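SAM-dependent methyltransferase (Streptococcus pneumoniae, PDB 3KR9) probably transfers a methyl group from S-adenosylmethionine to N1 of adenine 22 in tRNA, as a class I Rossmann-like methyltransferase. Local coordinates at residues I98-I101 and L102-L106; L126-W129 and L130-G134. One frame throughout, in Å; residues are numbered along the deposited sequence.

Contact 1 (I98-I101 and L102-L106)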
loop_
_atom_site.group_PDB
_atom_site.type_symbol
_atom_site.label_atom_id
_atom_site.label_comp_id
_atom_site.label_asym_id
_atom_site.label_seq_id
_atom_site.Cartn_x
_atom_site.Cartn_y
_atom_site.Cartn_z
ATOM N N ILE A 98 2.372 6.029 -5.056
ATOM C CA ILE A 98 3.254 4.981 -4.541
ATOM C C ILE A 98 4.195 4.496 -5.645
ATOM O O ILE A 98 5.404 4.395 -5.447
ATOM C CB ILE A 98 2.463 3.777 -3.871
ATOM C CG1 ILE A 98 1.675 4.247 -2.638
ATOM C CG2 ILE A 98 3.470 2.707 -3.450
ATOM C CD1 ILE A 98 1.131 3.035 -1.769
ATOM N N ALA A 99 3.643 4.263 -6.830
ATOM C CA ALA A 99 4.440 3.892 -7.983
ATOM C C ALA A 99 5.490 4.922 -8.321
ATOM O O ALA A 99 6.626 4.552 -8.663
ATOM C CB ALA A 99 3.522 3.591 -9.254
ATOM N N ARG A 100 5.136 6.224 -8.262
ATOM C CA ARG A 100 6.147 7.264 -8.558
ATOM C C ARG A 100 7.286 7.210 -7.547
ATOM O O ARG A 100 8.474 7.304 -7.889
ATOM C CB ARG A 100 5.490 8.647 -8.527
ATOM C CG ARG A 100 6.327 9.807 -8.997
ATOM C CD ARG A 100 5.532 11.100 -8.621
ATOM N NE ARG A 100 6.037 12.225 -9.390
ATOM C CZ ARG A 100 6.996 13.041 -8.957
ATOM N NH1 ARG A 100 7.501 12.924 -7.717
ATOM N NH2 ARG A 100 7.412 14.009 -9.741
ATOM N N ILE A 101 6.964 7.075 -6.274
ATOM C CA ILE A 101 8.054 6.962 -5.305
ATOM C C ILE A 101 8.930 5.708 -5.540
ATOM O O ILE A 101 10.142 5.748 -5.383
ATOM C CB ILE A 101 7.497 6.819 -3.810
ATOM C CG1 ILE A 101 6.874 8.165 -3.371
ATOM C CG2 ILE A 101 8.666 6.330 -2.879
ATOM C CD1 ILE A 101 5.818 8.008 -2.219
ATOM N N LEU A 102 8.309 4.600 -5.916
ATOM C CA LEU A 102 9.094 3.361 -6.129
ATOM C C LEU A 102 9.971 3.589 -7.375
ATOM O O LEU A 102 11.128 3.226 -7.399
ATOM C CB LEU A 102 8.161 2.172 -6.346
ATOM C CG LEU A 102 7.413 1.747 -5.055
ATOM C CD1 LEU A 102 6.509 0.510 -5.242
ATOM C CD2 LEU A 102 8.490 1.454 -4.031
ATOM N N GLU A 103 9.397 4.229 -8.379
ATOM C CA GLU A 103 10.106 4.401 -9.666
ATOM C C GLU A 103 11.348 5.264 -9.513
ATOM O O GLU A 103 12.428 4.881 -9.909
ATOM C CB GLU A 103 9.193 5.026 -10.715
ATOM C CG GLU A 103 9.947 5.488 -11.949
ATOM C CD GLU A 103 9.889 4.481 -13.065
ATOM O OE1 GLU A 103 8.758 4.140 -13.472
ATOM O OE2 GLU A 103 10.954 4.073 -13.569
ATOM N N GLU A 104 11.189 6.427 -8.906
ATOM C CA GLU A 104 12.328 7.305 -8.607
ATOM C C GLU A 104 13.436 6.714 -7.748
ATOM O O GLU A 104 14.586 7.092 -7.876
ATOM C CB GLU A 104 11.832 8.620 -8.007
ATOM C CG GLU A 104 10.783 9.267 -8.892
ATOM C CD GLU A 104 10.738 10.763 -8.695
ATOM O OE1 GLU A 104 10.765 11.193 -7.527
ATOM O OE2 GLU A 104 10.696 11.502 -9.713
ATOM N N GLY A 105 13.125 5.783 -6.848
ATOM C CA GLY A 105 14.233 5.176 -6.139
ATOM C C GLY A 105 14.505 3.739 -6.543
ATOM O O GLY A 105 15.089 2.992 -5.784
ATOM N N LEU A 106 14.116 3.371 -7.777
ATOM C CA LEU A 106 14.120 1.973 -8.237
ATOM C C LEU A 106 15.496 1.318 -8.110
ATOM O O LEU A 106 15.627 0.121 -7.726
ATOM C CB LEU A 106 13.522 1.873 -9.662
ATOM C CG LEU A 106 13.386 0.526 -10.389
ATOM C CD1 LEU A 106 12.410 -0.371 -9.638
ATOM C CD2 LEU A 106 12.975 0.691 -11.937
#
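R100 and E104, one helical turn apart on the outer side of helix 95-104, face each other as a loose ion pair. The R100 chain runs fully extended from CG to NE, and CG lies beside the carbonyl carbon, opposite the backbone N (chi1 -172°), which sends the guanidinium straight out from the helix. E104 leans back to meet it: its CG stands beside its own backbone N, 3.2 Å from R100 O, and the chain then stretches outward. The carboxylate approaches over one face of the guanidinium, near its rim, with the two planes turned 46° apart. R100 NH1 and E104 OE1 are 3.7 Å apart, a long salt bridge of charges alone, for no N-H is aimed at the oxygen.

The inner side is aliphatic. I98 and L102 lie alongside each other and point the same way; CG2 of I98 meets CD1 of L102 at 4.2 Å, and L102 CG rests 3.3 Å from I98 O. Both side chains press on I90 and L117 of the sheet.

Through the backbone, L102 N, E103 N and E104 N bond to the carbonyls four residues back; E104 N to R100 O is nearly straight (173°, 3.0 Å). The following bond, G105 N to I101 O, is weak at 3.3 Å, and G105 is the first residue to leave helical angles. Such an amphipathic last turn, greasy toward the strands and charged outside, belongs here to the helix of the beta-alpha-beta unit 87-93, 95-104, 114-119 in the Rossmann-like fold.

Contact 2 (L126-W129 and L130-G134)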
loop_
_atom_site.group_PDB
_atom_site.type_symbol
_atom_site.label_atom_id
_atom_site.label_comp_id
_atom_site.label_asym_id
_atom_site.label_seq_id
_atom_site.Cartn_x
_atom_site.Cartn_y
_atom_site.Cartn_z
ATOM N N LEU A 126 -1.087 0.355 -9.749
ATOM C CA LEU A 126 0.129 -0.027 -9.024
ATOM C C LEU A 126 0.517 -1.522 -9.334
ATOM O O LEU A 126 1.691 -1.874 -9.289
ATOM C CB LEU A 126 -0.103 0.101 -7.492
ATOM C CG LEU A 126 1.007 -0.319 -6.524
ATOM C CD1 LEU A 126 2.379 0.370 -6.825
ATOM C CD2 LEU A 126 0.515 0.055 -5.061
ATOM N N ARG A 127 -0.473 -2.389 -9.553
ATOM C CA ARG A 127 -0.146 -3.830 -9.727
ATOM C C ARG A 127 0.567 -3.963 -11.090
ATOM O O ARG A 127 1.479 -4.753 -11.248
ATOM C CB ARG A 127 -1.415 -4.698 -9.657
ATOM C CG ARG A 127 -1.974 -4.860 -8.278
ATOM C CD ARG A 127 -3.070 -6.014 -8.259
ATOM N NE ARG A 127 -3.624 -6.172 -6.920
ATOM C CZ ARG A 127 -4.668 -5.483 -6.467
ATOM N NH1 ARG A 127 -5.352 -4.671 -7.285
ATOM N NH2 ARG A 127 -5.080 -5.665 -5.214
ATOM N N ILE A 128 0.128 -3.163 -12.066
ATOM C CA ILE A 128 0.750 -3.124 -13.438
ATOM C C ILE A 128 2.183 -2.628 -13.307
ATOM O O ILE A 128 3.153 -3.203 -13.822
ATOM C CB ILE A 128 -0.110 -2.217 -14.352
ATOM C CG1 ILE A 128 -1.417 -2.939 -14.651
ATOM C CG2 ILE A 128 0.668 -1.726 -15.677
ATOM C CD1 ILE A 128 -2.538 -2.020 -15.075
ATOM N N TRP A 129 2.338 -1.570 -12.565
ATOM C CA TRP A 129 3.681 -1.040 -12.350
ATOM C C TRP A 129 4.589 -2.083 -11.727
ATOM O O TRP A 129 5.720 -2.310 -12.211
ATOM C CB TRP A 129 3.637 0.215 -11.459
ATOM C CG TRP A 129 4.981 0.831 -11.451
ATOM C CD1 TRP A 129 5.458 1.756 -12.327
ATOM C CD2 TRP A 129 6.054 0.508 -10.558
ATOM N NE1 TRP A 129 6.785 2.037 -12.010
ATOM C CE2 TRP A 129 7.172 1.258 -10.955
ATOM C CE3 TRP A 129 6.187 -0.386 -9.484
ATOM C CZ2 TRP A 129 8.402 1.194 -10.285
ATOM C CZ3 TRP A 129 7.416 -0.477 -8.836
ATOM C CH2 TRP A 129 8.501 0.354 -9.218
ATOM N N LEU A 130 4.118 -2.739 -10.660
ATOM C CA LEU A 130 4.928 -3.734 -9.951
ATOM C C LEU A 130 5.375 -4.830 -10.882
ATOM O O LEU A 130 6.576 -5.166 -10.961
ATOM C CB LEU A 130 4.139 -4.373 -8.775
ATOM C CG LEU A 130 3.934 -3.434 -7.591
ATOM C CD1 LEU A 130 2.756 -3.889 -6.732
ATOM C CD2 LEU A 130 5.251 -3.288 -6.773
ATOM N N GLN A 131 4.398 -5.380 -11.575
ATOM C CA GLN A 131 4.671 -6.454 -12.501
ATOM C C GLN A 131 5.721 -6.038 -13.547
ATOM O O GLN A 131 6.628 -6.811 -13.835
ATOM C CB GLN A 131 3.393 -6.839 -13.243
ATOM C CG GLN A 131 3.735 -7.600 -14.564
ATOM C CD GLN A 131 2.623 -8.540 -14.963
ATOM O OE1 GLN A 131 1.711 -8.796 -14.153
ATOM N NE2 GLN A 131 2.676 -9.071 -16.219
ATOM N N ASP A 132 5.579 -4.828 -14.109
ATOM C CA ASP A 132 6.504 -4.345 -15.156
ATOM C C ASP A 132 7.890 -4.006 -14.617
ATOM O O ASP A 132 8.740 -3.660 -15.403
ATOM C CB ASP A 132 5.934 -3.093 -15.847
ATOM C CG ASP A 132 4.649 -3.374 -16.569
ATOM O OD1 ASP A 132 4.451 -4.538 -16.961
ATOM O OD2 ASP A 132 3.821 -2.436 -16.730
ATOM N N HIS A 133 8.135 -4.081 -13.297
ATOM C CA HIS A 133 9.446 -3.658 -12.764
ATOM C C HIS A 133 10.042 -4.737 -11.939
ATOM O O HIS A 133 10.863 -4.483 -11.077
ATOM C CB HIS A 133 9.352 -2.333 -11.968
ATOM C CG HIS A 133 9.038 -1.165 -12.841
ATOM N ND1 HIS A 133 10.012 -0.317 -13.342
ATOM C CD2 HIS A 133 7.862 -0.754 -13.381
ATOM C CE1 HIS A 133 9.444 0.578 -14.135
ATOM N NE2 HIS A 133 8.147 0.335 -14.182
ATOM N N GLY A 134 9.621 -5.958 -12.206
ATOM C CA GLY A 134 10.312 -7.090 -11.629
ATOM C C GLY A 134 9.902 -7.407 -10.176
ATOM O O GLY A 134 10.727 -7.937 -9.416
#
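W129 and H133 stack at the C-terminal end of helix 123-132, which lies beside helix 95-104 in this Rossmann-like methyltransferase. The aromatic contact is an offset stack: the five-membered ring of W129 and the imidazole have centroids 3.8 Å apart and planes only 14° from parallel. The indole reaches toward the end of the helix because CG stands opposite the backbone N (chi1 -171°), and H133 closes over one face. H133 CB adds a CH-pi contact above the six-membered ring. W129 NE1 does not bond to the imidazole lying over it; its partner is E103.

Among apolar groups, CG of L126 meets CD1 of L130 at 4.0 Å, the two side chains sharing L153 of the sheet as a neighbour. The other branch of L130, CD2, reaches CE3 of W129 at 4.1 Å, the leucine running roughly at right angles to the indole.

The polar ends turn elsewhere: R127 forms salt bridges with E151 and E140, and Q131 OE1 accepts from L162 N.

Backbone bonds join L130 N to L126 O, Q131 N to R127 O and D132 N to I128 O, the last 2.9 Å long. D132 folds back beside I128, pointing the same way, and its OD2 lies 3.4 Å from I128 CG2.

Contacts 1 and 2 are successive helix ends, 98-106 and 126-134, with centres about 11 Å apart and on the same side of the chain's centre. Contact 1 is the more buried; contact 2 is only partly buried. Both turn leucines toward the sheet, but onto different strands: 87-93 and 114-119 under contact 1, 135-145 and 148-157 under contact 2. Contact 1 carries its loose ion pair on the exposed side; the aromatic stack of contact 2 faces helix 95-104 instead. They also touch directly: E103 OE1 probably accepts a hydrogen bond from W129 NE1 (3.2 Å), and L102 CB packs on W129 CH2, fastening the two helices together.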